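Local atomic coordinates of antifreeze protein (Marinomonas primoryensis, PDB entry 3P4G), a protein that probably binds ice through ordered water anchored on its surface, as a hyperactive, calcium-dependent antifreeze protein built as a right-handed beta-helix. Residues 132-137 with 151-156; 147-152 with 170-175. All coordinates share one frame; numbering follows the deposited sequence.

Interaction 1: 132-137 with 151-156. With CA (calcium ion), chain J; CA (calcium ion), chain I; CA (calcium ion), chain K.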
ATOM      1  N   GLY A 132       2.450  -4.869  13.490  1.00 12.66           N
ATOM      2  CA  GLY A 132       3.345  -6.033  13.291  1.00 12.56           C
ATOM      3  C   GLY A 132       3.538  -6.145  11.788  1.00 11.69           C
ATOM      4  O   GLY A 132       2.795  -5.510  11.022  1.00 12.89           O
ATOM      5  N   ASP A 133       4.517  -6.917  11.345  1.00 10.50           N
ATOM      6  CA  ASP A 133       4.808  -7.032   9.927  1.00 10.13           C
ATOM      7  C   ASP A 133       3.853  -7.978   9.275  1.00 10.70           C
ATOM      8  O   ASP A 133       3.700  -9.102   9.721  1.00 11.39           O
ATOM      9  CB  ASP A 133       6.223  -7.596   9.684  1.00 10.97           C
ATOM     10  CG  ASP A 133       7.317  -6.642  10.115  1.00 14.23           C
ATOM     11  OD1 ASP A 133       7.085  -5.419  10.333  1.00 13.95           O
ATOM     12  OD2 ASP A 133       8.451  -7.116  10.232  1.00 16.35           O
ATOM     13  N   LEU A 134       3.212  -7.511   8.218  1.00  8.89           N
ATOM     14  CA  LEU A 134       2.323  -8.365   7.446  1.00  8.21           C
ATOM     15  C   LEU A 134       2.936  -8.818   6.138  1.00  7.73           C
ATOM     16  O   LEU A 134       3.563  -8.004   5.377  1.00  7.94           O
ATOM     17  CB  LEU A 134       1.021  -7.589   7.155  1.00  7.39           C
ATOM     18  CG  LEU A 134      -0.107  -8.449   6.527  1.00  9.23           C
ATOM     19  CD1 LEU A 134      -1.429  -7.861   6.959  1.00 14.92           C
ATOM     20  CD2 LEU A 134      -0.116  -8.391   5.065  1.00 11.10           C
ATOM     21  N   ASP A 135       2.759 -10.115   5.826  1.00  8.37           N
ATOM     22  CA  ASP A 135       3.167 -10.617   4.517  1.00  7.56           C
ATOM     23  C   ASP A 135       1.994 -11.331   3.875  1.00  8.85           C
ATOM     24  O   ASP A 135       1.504 -12.321   4.425  1.00  9.40           O
ATOM     25  CB  ASP A 135       4.361 -11.583   4.635  1.00  9.59           C
ATOM     26  CG  ASP A 135       5.052 -11.796   3.299  1.00 15.13           C
ATOM     27  OD1 ASP A 135       6.311 -11.629   3.166  1.00 21.08           O
ATOM     28  OD2 ASP A 135       4.351 -12.003   2.332  1.00 11.99           O
ATOM     29  N   ALA A 136       1.496 -10.813   2.745  1.00  8.28           N
ATOM     30  CA  ALA A 136       0.327 -11.455   2.102  1.00  7.02           C
ATOM     31  C   ALA A 136       0.773 -12.648   1.272  1.00  6.66           C
ATOM     32  O   ALA A 136      -0.052 -13.476   0.826  1.00  7.68           O
ATOM     33  CB  ALA A 136      -0.435 -10.443   1.228  1.00  7.29           C
ATOM     34  N   GLY A 137       2.092 -12.760   1.040  1.00  7.59           N
ATOM     35  CA  GLY A 137       2.658 -13.910   0.344  1.00  8.04           C
ATOM     36  C   GLY A 137       2.363 -13.980  -1.155  1.00  8.81           C
ATOM     37  O   GLY A 137       1.878 -12.991  -1.793  1.00  7.20           O
ATOM     38  N   ALA A 151       4.226  -0.712  10.355  1.00 15.99           N
ATOM     39  CA  ALA A 151       5.320  -1.638  10.236  1.00 15.56           C
ATOM     40  C   ALA A 151       5.549  -2.050   8.758  1.00 15.57           C
ATOM     41  O   ALA A 151       5.122  -1.317   7.837  1.00 13.72           O
ATOM     42  CB  ALA A 151       5.017  -2.864  11.156  1.00 17.53           C
ATOM     43  N   ALA A 152       6.234  -3.169   8.501  1.00 13.88           N
ATOM     44  CA  ALA A 152       6.380  -3.644   7.116  1.00 12.45           C
ATOM     45  C   ALA A 152       5.085  -4.234   6.585  1.00 12.56           C
ATOM     46  O   ALA A 152       4.368  -4.912   7.305  1.00 13.21           O
ATOM     47  CB  ALA A 152       7.506  -4.716   6.967  1.00 13.07           C
ATOM     48  N   LEU A 153       4.777  -3.987   5.328  1.00  9.72           N
ATOM     49  CA  LEU A 153       3.640  -4.671   4.731  1.00  8.48           C
ATOM     50  C   LEU A 153       4.132  -5.122   3.340  1.00  8.94           C
ATOM     51  O   LEU A 153       4.419  -4.310   2.447  1.00 11.13           O
ATOM     52  CB  LEU A 153       2.408  -3.764   4.646  1.00  8.00           C
ATOM     53  CG  LEU A 153       1.097  -4.489   4.289  1.00  7.50           C
ATOM     54  CD1 LEU A 153      -0.111  -3.588   4.675  1.00  8.24           C
ATOM     55  CD2 LEU A 153       0.961  -4.899   2.806  1.00  9.74           C
ATOM     56  N   ASN A 154       4.247  -6.431   3.170  1.00  7.94           N
ATOM     57  CA  ASN A 154       4.717  -7.014   1.938  0.50  7.62           C
ATOM     58  C   ASN A 154       3.574  -7.761   1.261  1.00  7.60           C
ATOM     59  O   ASN A 154       3.110  -8.771   1.797  1.00  8.32           O
ATOM     60  CB  ASN A 154       5.885  -7.943   2.280  0.50  8.72           C
ATOM     61  CG  ASN A 154       7.099  -7.166   2.750  0.50 12.17           C
ATOM     62  OD1 ASN A 154       7.455  -6.157   2.155  0.50 12.90           O
ATOM     63  ND2 ASN A 154       7.709  -7.606   3.842  0.50 15.14           N
ATOM     64  N   ALA A 155       3.100  -7.251   0.115  1.00  7.59           N
ATOM     65  CA  ALA A 155       1.964  -7.864  -0.581  1.00  6.76           C
ATOM     66  C   ALA A 155       2.372  -9.101  -1.429  1.00  7.68           C
ATOM     67  O   ALA A 155       1.511  -9.973  -1.784  1.00  7.69           O
ATOM     68  CB  ALA A 155       1.255  -6.801  -1.419  1.00  6.71           C
ATOM     69  N   GLY A 156       3.670  -9.168  -1.723  1.00  8.04           N
ATOM     70  CA  GLY A 156       4.339 -10.307  -2.423  1.00  8.03           C
ATOM     71  C   GLY A 156       4.123 -10.336  -3.916  1.00  7.26           C
ATOM     72  O   GLY A 156       3.604  -9.386  -4.555  1.00  7.05           O
TER
HETATM   73 CA    CA J 406       0.500 -11.541  -3.081  1.00  4.27          CA
HETATM   74 CA    CA I 405      -1.231 -15.018  -0.524  1.00  4.17          CA
HETATM   75 CA    CA K 407       2.248  -7.944  -5.856  1.00  4.35          CA

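Interaction 2: 147-152 with 170-175. With CA (calcium ion), chain K; MG (magnesium ion), chain S; CA (calcium ion), chain L.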
ATOM      1  N   GLY A 147      -6.960   1.280   9.934  1.00  8.09           N
ATOM      2  CA  GLY A 147      -6.129   2.356  10.524  1.00  9.36           C
ATOM      3  C   GLY A 147      -4.842   2.609   9.750  1.00  9.71           C
ATOM      4  O   GLY A 147      -4.837   2.796   8.525  1.00  8.42           O
ATOM      5  N   ASP A 148      -3.732   2.635  10.483  1.00  9.76           N
ATOM      6  CA  ASP A 148      -2.427   2.973   9.933  1.00  8.75           C
ATOM      7  C   ASP A 148      -1.651   1.708   9.642  1.00  9.32           C
ATOM      8  O   ASP A 148      -1.908   0.661  10.262  1.00  9.26           O
ATOM      9  CB  ASP A 148      -1.636   3.698  11.028  1.00  8.28           C
ATOM     10  CG  ASP A 148      -2.248   5.011  11.426  1.00 13.52           C
ATOM     11  OD1 ASP A 148      -2.733   5.734  10.558  1.00 14.48           O
ATOM     12  OD2 ASP A 148      -2.192   5.378  12.628  1.00 17.18           O
ATOM     13  N   VAL A 149      -0.727   1.819   8.697  1.00  8.43           N
ATOM     14  CA  VAL A 149       0.293   0.798   8.476  1.00  8.24           C
ATOM     15  C   VAL A 149       1.581   1.337   9.133  1.00 10.53           C
ATOM     16  O   VAL A 149       2.210   2.285   8.632  1.00 10.82           O
ATOM     17  CB  VAL A 149       0.501   0.513   6.992  1.00  7.13           C
ATOM     18  CG1 VAL A 149       1.794  -0.412   6.795  1.00  7.90           C
ATOM     19  CG2 VAL A 149      -0.745  -0.200   6.407  1.00 10.19           C
ATOM     20  N   ASN A 150       1.948   0.760  10.282  1.00 11.19           N
ATOM     21  CA  ASN A 150       3.103   1.284  11.080  1.00 14.28           C
ATOM     22  C   ASN A 150       4.378   0.465  10.920  1.00 15.61           C
ATOM     23  O   ASN A 150       5.502   0.903  11.281  1.00 18.75           O
ATOM     24  CB  ASN A 150       2.720   1.358  12.533  1.00 14.33           C
ATOM     25  CG  ASN A 150       1.688   2.385  12.770  1.00 16.87           C
ATOM     26  OD1 ASN A 150       1.684   3.410  12.101  1.00 17.13           O
ATOM     27  ND2 ASN A 150       0.812   2.139  13.732  1.00 19.81           N
ATOM     28  N   ALA A 151       4.226  -0.712  10.355  1.00 15.99           N
ATOM     29  CA  ALA A 151       5.320  -1.638  10.236  1.00 15.56           C
ATOM     30  C   ALA A 151       5.549  -2.050   8.758  1.00 15.57           C
ATOM     31  O   ALA A 151       5.122  -1.317   7.837  1.00 13.72           O
ATOM     32  CB  ALA A 151       5.017  -2.864  11.156  1.00 17.53           C
ATOM     33  N   ALA A 152       6.234  -3.169   8.501  1.00 13.88           N
ATOM     34  CA  ALA A 152       6.380  -3.644   7.116  1.00 12.45           C
ATOM     35  C   ALA A 152       5.085  -4.234   6.585  1.00 12.56           C
ATOM     36  O   ALA A 152       4.368  -4.912   7.305  1.00 13.21           O
ATOM     37  CB  ALA A 152       7.506  -4.716   6.967  1.00 13.07           C
ATOM     38  N   GLY A 170       5.065   2.945   8.064  1.00  9.96           N
ATOM     39  CA  GLY A 170       6.023   1.885   7.766  1.00  9.57           C
ATOM     40  C   GLY A 170       6.361   1.783   6.280  1.00 10.60           C
ATOM     41  O   GLY A 170       6.210   2.766   5.512  1.00 10.30           O
ATOM     42  N   ILE A 171       6.893   0.629   5.875  1.00  9.36           N
ATOM     43  CA  ILE A 171       7.307   0.427   4.490  0.70  8.34           C
ATOM     44  C   ILE A 171       6.376  -0.593   3.820  1.00  8.57           C
ATOM     45  O   ILE A 171       6.345  -1.778   4.224  1.00  9.12           O
ATOM     46  CB  ILE A 171       8.807  -0.052   4.401  0.70 10.00           C
ATOM     47  CG1 ILE A 171       9.731   1.065   4.907  0.70 10.02           C
ATOM     48  CG2 ILE A 171       9.157  -0.325   2.959  0.70 10.19           C
ATOM     49  CD1 ILE A 171      11.147   0.672   5.191  0.70 15.90           C
ATOM     50  N   VAL A 172       5.621  -0.125   2.822  1.00  6.71           N
ATOM     51  CA  VAL A 172       4.731  -0.974   2.005  1.00  7.34           C
ATOM     52  C   VAL A 172       5.478  -1.358   0.717  1.00  7.09           C
ATOM     53  O   VAL A 172       6.007  -0.482   0.002  1.00  8.91           O
ATOM     54  CB  VAL A 172       3.439  -0.200   1.641  1.00  6.88           C
ATOM     55  CG1 VAL A 172       2.588  -0.937   0.593  1.00  5.93           C
ATOM     56  CG2 VAL A 172       2.616   0.074   2.876  1.00  9.69           C
ATOM     57  N   ASN A 173       5.552  -2.660   0.461  1.00  7.38           N
ATOM     58  CA  ASN A 173       6.156  -3.170  -0.752  1.00  8.63           C
ATOM     59  C   ASN A 173       5.171  -4.101  -1.425  1.00  8.34           C
ATOM     60  O   ASN A 173       4.839  -5.164  -0.907  1.00  7.70           O
ATOM     61  CB  ASN A 173       7.400  -3.944  -0.500  1.00 10.58           C
ATOM     62  CG  ASN A 173       8.267  -4.024  -1.759  1.00 16.94           C
ATOM     63  OD1 ASN A 173       7.854  -4.505  -2.894  1.00 14.75           O
ATOM     64  ND2 ASN A 173       9.451  -3.430  -1.616  1.00 15.56           N
ATOM     65  N   MET A 174       4.709  -3.682  -2.579  1.00  6.17           N
ATOM     66  CA  MET A 174       3.676  -4.446  -3.246  1.00  6.46           C
ATOM     67  C   MET A 174       4.198  -5.561  -4.079  1.00  6.84           C
ATOM     68  O   MET A 174       3.412  -6.424  -4.520  1.00  8.12           O
ATOM     69  CB  MET A 174       2.797  -3.498  -4.077  1.00  4.33           C
ATOM     70  CG  MET A 174       2.072  -2.437  -3.203  1.00  7.04           C
ATOM     71  SD  MET A 174       1.014  -3.131  -1.894  1.00  5.69           S
ATOM     72  CE  MET A 174      -0.309  -3.944  -2.850  1.00  5.03           C
ATOM     73  N   GLY A 175       5.504  -5.583  -4.295  1.00  6.65           N
ATOM     74  CA  GLY A 175       6.141  -6.742  -4.932  1.00  8.87           C
ATOM     75  C   GLY A 175       5.801  -6.852  -6.423  1.00  8.20           C
ATOM     76  O   GLY A 175       5.294  -5.893  -7.060  1.00  8.49           O
TER
HETATM   77 CA    CA K 407       2.248  -7.944  -5.856  1.00  4.35          CA
HETATM   78 MG    MG S 325      -2.826   6.968  13.581  1.00 13.14          MG
HETATM   79 CA    CA L 408       3.910  -4.402  -8.484  1.00  4.69          CA
HETATM   80  O   HOH W   1      -3.993   7.597  11.980  1.00  9.01           O
HETATM   81  O   HOH W   2      -1.390   8.071  12.581  1.00 18.29           O
HETATM   82  O   HOH W   3      -3.185   8.620  14.592  1.00 22.60           O
HETATM   83  O   HOH W   4      -3.916   5.882  14.921  1.00 10.85           O
HETATM   84  O   HOH W   5      -1.302   6.809  14.991  1.00 18.22           O

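Interaction 1: 132-137 with 151-156
Two successive coils of the right-handed beta-helix stack here as parallel strands, Leu134 beside Leu153 and Asp135 beside Asn154, with their end-to-end directions 3° apart. The backbone ladder zigzags: Leu134 N donates to Ala152 O, Asn154 N to Leu134 O in an almost straight bond of 2.8 Å, and Ala136 N to Asn154 O. Asp133 adds a rung from its side chain. Its CG lies beside its own backbone N (chi1 -68°), and OD1 accepts from Ala152 N at 3.0 Å, the N-H coming from above the carboxylate plane while Ala152 CB packs against the same group. On the inner face, Leu134 and Leu153 lie alongside each other with their branches turned in a common direction, Leu134 CD2 4.2 Å from Leu153 CG. On the outer face, Asp135 OD1 lies 3.8 Å from Asn154 CB, while Asp135 OD2 takes the N-H of Gly137 at 2.7 Å as an Asx turn. With an alanine here, Gly137 N would probably lose this acceptor and the turn leading into the metal site its brace. Gly137 O and Ala155 O, 3.0 Å apart, both bind one calcium ion, one of the row of inter-coil sites characteristic of this calcium-binding beta-helix.

Interaction 2: 147-152 with 170-175
The backbone of 147-152 bends round a turn and meets 170-175 at the start of strand 171-173, where Ala151 and Gly170 bring their CA atoms to 4.4 Å. Gly170 N donates to Val149 O at 3.0 Å, tilted from the carbonyl plane, whereas the bond from Ile171 N to Ala151 O is weak, long and bent. Ala151 O also receives a CA-H...O contact from Gly170 CA at 3.3 Å, and Ala152 CA makes a similar one to Ile171 O. Packing is so close at Gly170 that a beta carbon would collide with Ala151 O, so glycine suits the site.

Among the side chains, Val149 reaches toward the strand and crosses Val172 at about a right angle. Val149 CG1, set anti to its backbone N (chi1 170°), meets Val172 CG2, the branch beside that residue's own N, at 4.0 Å in a single methyl-to-methyl touch. At the far end of the turn, Asp148 OD2 binds a magnesium ion at 2.0 Å, and five waters complete an octahedron. Water 3 stands opposite OD2, while water 1 donates to Asp148 OD1 at 2.7 Å; OD1 also accepts from Asp167 N, which tethers the carboxylate to the next coil. At the other end of the strand, Asn173 OD1 takes Gly175 N on a lone pair, in the carbonyl plane, closing an Asx turn just ahead of the calcium sites to which Met174 O and Gly175 O contribute.

Val149 and Val172 also pack inward on strand 161-164, through Ile164 and Leu162 respectively, and strand 192-194 covers the next edge, with Val193 against Val172 and Leu194 against Ile171.

In the fold
Interactions 1 and 2 are consecutive steps of one solenoid: Ala151 and Ala152 belong to both, ending the turn of interaction 2 and leading into strand 153-154 of interaction 1. Strands 153-154 and 171-173 then pair directly, with probable hydrogen bonds from Asn173 N to Leu153 O (2.8 Å) and from Ala155 N to Asn173 O (2.9 Å). Inside the coil, Met174 CE packs on Ala155 CB at 3.6 Å. Both contacts feed the same calcium ion, bound by Gly156 O and Met174 O together with Gly158, Asp160, Thr176 and Asp179. The calcium row thus borders one end of these strands, while the magnesium ion on Asp148 sits at the opposite turn.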